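Local coordinates for protein possible flavin reductase (PDB 2R0X) that probably binds FMN and reduces riboflavin or related flavins with NADPH, at residues E76-S81 with R153-V158. Sequence-based numbering, arbitrary orientation. Where two conformers were deposited one is given.
With SO4 (sulfate ion), chain G; ACT (acetate ion), chain D.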
ATOM      1  N   GLU A  76       1.674 -10.044  17.198  1.00  6.85           N
ATOM      2  CA  GLU A  76       1.197 -10.011  18.565  1.00  7.14           C
ATOM      3  C   GLU A  76       0.394  -8.780  18.897  1.00  8.41           C
ATOM      4  O   GLU A  76      -0.134  -8.678  20.013  1.00  9.57           O
ATOM      5  CB  GLU A  76       2.384 -10.113  19.530  1.00  9.01           C
ATOM      6  CG  GLU A  76       3.091 -11.459  19.504  1.00 10.88           C
ATOM      7  CD  GLU A  76       3.919 -11.708  18.257  1.00 12.80           C
ATOM      8  OE1 GLU A  76       4.664 -10.833  17.784  1.00 14.63           O
ATOM      9  OE2 GLU A  76       3.822 -12.825  17.695  1.00 15.49           O
ATOM     10  N   GLN A  77       0.261  -7.824  17.973  1.00  7.23           N
ATOM     11  CA  GLN A  77      -0.348  -6.528  18.268  1.00  7.05           C
ATOM     12  C   GLN A  77      -1.729  -6.311  17.652  1.00  6.92           C
ATOM     13  O   GLN A  77      -2.143  -5.190  17.384  1.00  7.71           O
ATOM     14  CB  GLN A  77       0.630  -5.413  17.851  1.00  7.19           C
ATOM     15  CG  GLN A  77       1.837  -5.383  18.759  1.00  7.58           C
ATOM     16  CD  GLN A  77       2.916  -4.414  18.322  1.00  6.35           C
ATOM     17  OE1 GLN A  77       3.328  -4.361  17.160  1.00  6.79           O
ATOM     18  NE2 GLN A  77       3.483  -3.666  19.291  1.00  7.82           N
ATOM     19  N   SER A  78      -2.485  -7.389  17.428  1.00  7.67           N
ATOM     20  CA  SER A  78      -3.807  -7.230  16.858  1.00  8.52           C
ATOM     21  C   SER A  78      -4.813  -6.516  17.764  1.00  7.75           C
ATOM     22  O   SER A  78      -5.675  -5.804  17.259  1.00  7.97           O
ATOM     23  CB  SER A  78      -4.378  -8.567  16.397  1.00 10.59           C
ATOM     24  OG  SER A  78      -4.612  -9.469  17.447  1.00 11.32           O
ATOM     25  N   SER A  79      -4.749  -6.680  19.095  0.50  8.33           N
ATOM     26  CA  SER A  79      -5.640  -5.905  19.970  0.50  8.80           C
ATOM     27  C   SER A  79      -5.333  -4.430  19.807  0.50  7.78           C
ATOM     28  O   SER A  79      -6.240  -3.625  19.678  0.50  8.03           O
ATOM     29  CB  SER A  79      -5.557  -6.360  21.439  0.50 10.66           C
ATOM     30  OG  SER A  79      -6.317  -5.534  22.306  0.70 15.89           O
ATOM     31  N   LEU A  80      -4.052  -4.080  19.760  1.00  7.92           N
ATOM     32  CA  LEU A  80      -3.685  -2.678  19.619  1.00  8.32           C
ATOM     33  C   LEU A  80      -4.234  -2.109  18.306  1.00  7.44           C
ATOM     34  O   LEU A  80      -4.706  -0.961  18.246  1.00  7.82           O
ATOM     35  CB  LEU A  80      -2.178  -2.508  19.756  1.00  9.55           C
ATOM     36  CG  LEU A  80      -1.717  -1.108  20.060  1.00 10.82           C
ATOM     37  CD1 LEU A  80      -2.180  -0.652  21.448  1.00 10.22           C
ATOM     38  CD2 LEU A  80      -0.195  -1.120  19.956  1.00 12.65           C
ATOM     39  N   SER A  81      -4.145  -2.891  17.233  1.00  7.51           N
ATOM     40  CA  SER A  81      -4.737  -2.520  15.967  1.00  7.33           C
ATOM     41  C   SER A  81      -6.217  -2.174  16.133  1.00  6.73           C
ATOM     42  O   SER A  81      -6.707  -1.117  15.685  1.00  6.96           O
ATOM     43  CB  SER A  81      -4.593  -3.675  14.982  1.00  7.57           C
ATOM     44  OG  SER A  81      -5.263  -3.395  13.779  1.00  9.10           O
ATOM     45  N   ARG A 153     -10.932  -9.983   6.395  1.00  8.20           N
ATOM     46  CA  ARG A 153     -11.477  -9.360   7.589  1.00  8.58           C
ATOM     47  C   ARG A 153     -11.027 -10.025   8.885  1.00  8.26           C
ATOM     48  O   ARG A 153     -11.653  -9.798   9.937  1.00  8.98           O
ATOM     49  CB  ARG A 153     -13.006  -9.173   7.500  1.00 10.19           C
ATOM     50  CG  ARG A 153     -13.421  -8.316   6.332  1.00 13.04           C
ATOM     51  CD  ARG A 153     -14.914  -8.119   6.328  1.00 16.40           C
ATOM     52  NE  ARG A 153     -15.331  -7.176   5.298  1.00 18.30           N
ATOM     53  CZ  ARG A 153     -15.759  -7.495   4.077  1.00 19.34           C
ATOM     54  NH1 ARG A 153     -15.792  -8.741   3.676  1.00 21.46           N
ATOM     55  NH2 ARG A 153     -16.132  -6.537   3.231  1.00 19.26           N
ATOM     56  N   VAL A 154      -9.925 -10.790   8.833  1.00  7.62           N
ATOM     57  CA  VAL A 154      -9.336 -11.403  10.024  1.00  7.78           C
ATOM     58  C   VAL A 154      -7.808 -11.218   9.949  1.00  7.98           C
ATOM     59  O   VAL A 154      -7.246 -10.787   8.923  1.00  8.10           O
ATOM     60  CB  VAL A 154      -9.703 -12.891  10.202  1.00  9.37           C
ATOM     61  CG1 VAL A 154     -11.226 -13.094  10.288  1.00 11.54           C
ATOM     62  CG2 VAL A 154      -9.087 -13.696   9.087  1.00  9.73           C
ATOM     63  N   TYR A 155      -7.150 -11.485  11.078  1.00  7.67           N
ATOM     64  CA  TYR A 155      -5.723 -11.326  11.192  1.00  6.34           C
ATOM     65  C   TYR A 155      -4.950 -12.600  10.923  1.00  6.82           C
ATOM     66  O   TYR A 155      -5.458 -13.719  11.076  1.00  8.56           O
ATOM     67  CB  TYR A 155      -5.412 -10.762  12.574  1.00  7.48           C
ATOM     68  CG  TYR A 155      -5.902  -9.374  12.814  1.00  7.50           C
ATOM     69  CD1 TYR A 155      -5.353  -8.288  12.143  1.00  7.51           C
ATOM     70  CD2 TYR A 155      -6.843  -9.108  13.779  1.00  9.12           C
ATOM     71  CE1 TYR A 155      -5.769  -6.995  12.391  1.00  8.48           C
ATOM     72  CE2 TYR A 155      -7.234  -7.808  14.050  1.00 10.32           C
ATOM     73  CZ  TYR A 155      -6.694  -6.756  13.367  1.00  7.93           C
ATOM     74  OH  TYR A 155      -7.114  -5.462  13.652  1.00  9.58           O
ATOM     75  N   HIS A 156      -3.684 -12.393  10.550  1.00  6.85           N
ATOM     76  CA  HIS A 156      -2.771 -13.407  10.110  1.00  7.26           C
ATOM     77  C   HIS A 156      -1.374 -13.041  10.565  1.00  7.33           C
ATOM     78  O   HIS A 156      -1.082 -11.871  10.780  1.00  7.05           O
ATOM     79  CB  HIS A 156      -2.768 -13.499   8.567  1.00  7.28           C
ATOM     80  CG  HIS A 156      -4.136 -13.670   8.011  1.00  7.35           C
ATOM     81  ND1 HIS A 156      -4.759 -14.883   7.868  1.00  9.42           N
ATOM     82  CD2 HIS A 156      -5.022 -12.740   7.597  1.00  7.98           C
ATOM     83  CE1 HIS A 156      -5.973 -14.695   7.360  1.00  9.07           C
ATOM     84  NE2 HIS A 156      -6.163 -13.391   7.215  1.00  8.92           N
ATOM     85  N   SER A 157      -0.529 -14.068  10.658  1.00  7.30           N
ATOM     86  CA  SER A 157       0.886 -13.915  10.996  1.00  7.75           C
ATOM     87  C   SER A 157       1.715 -14.279   9.782  1.00  8.61           C
ATOM     88  O   SER A 157       1.587 -15.388   9.232  1.00 11.37           O
ATOM     89  CB  SER A 157       1.217 -14.848  12.164  1.00  8.67           C
ATOM     90  OG  SER A 157       2.600 -14.797  12.490  1.00  9.50           O
ATOM     91  N   VAL A 158       2.568 -13.347   9.351  1.00  8.90           N
ATOM     92  CA  VAL A 158       3.474 -13.619   8.253  1.00 10.42           C
ATOM     93  C   VAL A 158       4.906 -13.402   8.683  1.00 11.41           C
ATOM     94  O   VAL A 158       5.271 -12.297   9.038  1.00 12.24           O
ATOM     95  CB  VAL A 158       3.157 -12.738   7.034  1.00 11.34           C
ATOM     96  CG1 VAL A 158       4.161 -13.026   5.919  1.00 12.73           C
ATOM     97  CG2 VAL A 158       1.759 -13.048   6.588  1.00 13.01           C
ATOM     98  OXT VAL A 158       5.652 -14.387   8.714  1.00 17.29           O
TER
HETATM   99  S   SO4 G 163      -2.360 -17.573   9.266  0.50  8.76           S
HETATM  100  O1  SO4 G 163      -1.399 -16.499   9.178  0.50 10.62           O
HETATM  101  O2  SO4 G 163      -3.478 -17.377   8.323  0.50 12.78           O
HETATM  102  O3  SO4 G 163      -2.974 -17.675  10.593  0.50 10.46           O
HETATM  103  O4  SO4 G 163      -1.780 -18.852   8.813  0.50 10.69           O
HETATM  104  C   ACT D 160     -16.189  -3.441   5.131  1.00 55.98           C
HETATM  105  O   ACT D 160     -15.107  -3.818   4.639  1.00 55.66           O
HETATM  106  OXT ACT D 160     -16.096  -2.617   6.058  1.00 56.03           O
HETATM  107  CH3 ACT D 160     -17.518  -3.937   4.642  1.00 56.19           C
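Tyr155 reaches from strand 154-157 to the first turn of helix 78-84 and meets two serines there, one with its ring and one with its hydroxyl. Ser78 sets its CB over one face of the ring, displaced toward the rim: CB lies 3.6 Å from Tyr155 CD2, and 20° off the ring normal as seen from the centroid, a CH-pi contact. With chi1 at 65°, Ser78 OG sits between its own backbone N and carbonyl carbon, turned from the ring, which leaves the methylene to rest on the aromatic carbons. One turn on, Ser81 OG gives its proton to Tyr155 OH across 2.8 Å, approaching the ring obliquely. Chi1 of 175° swings that OG away from the Ser81 backbone N and out to the phenol. Tyr155 OH is also hydrogen-bonded to Asn82 OD1, so two neighbouring helix residues grip the phenol oxygen, while Ser78 braces the ring nearer its root. The turn itself is closed by Ser81 N bonding the carbonyl O of Gln77, which stands at the N-cap position. Leu148 touches both Ser78 and Tyr155, and the Tyr150 ring meets the tyrosine ring at a slant. Beyond the contact, His156 ND1 donates to sulfate O2 at 2.8 Å in a nearly straight bond, and Ser157 N binds O1 of the same ion, probably from the crystallisation liquor. The arrangement joins the C-terminal hairpin of strands 148-151 and 154-157, whose end packs on the second subunit, to helix 78-84 of the split barrel-like fold of the flavin reductase family.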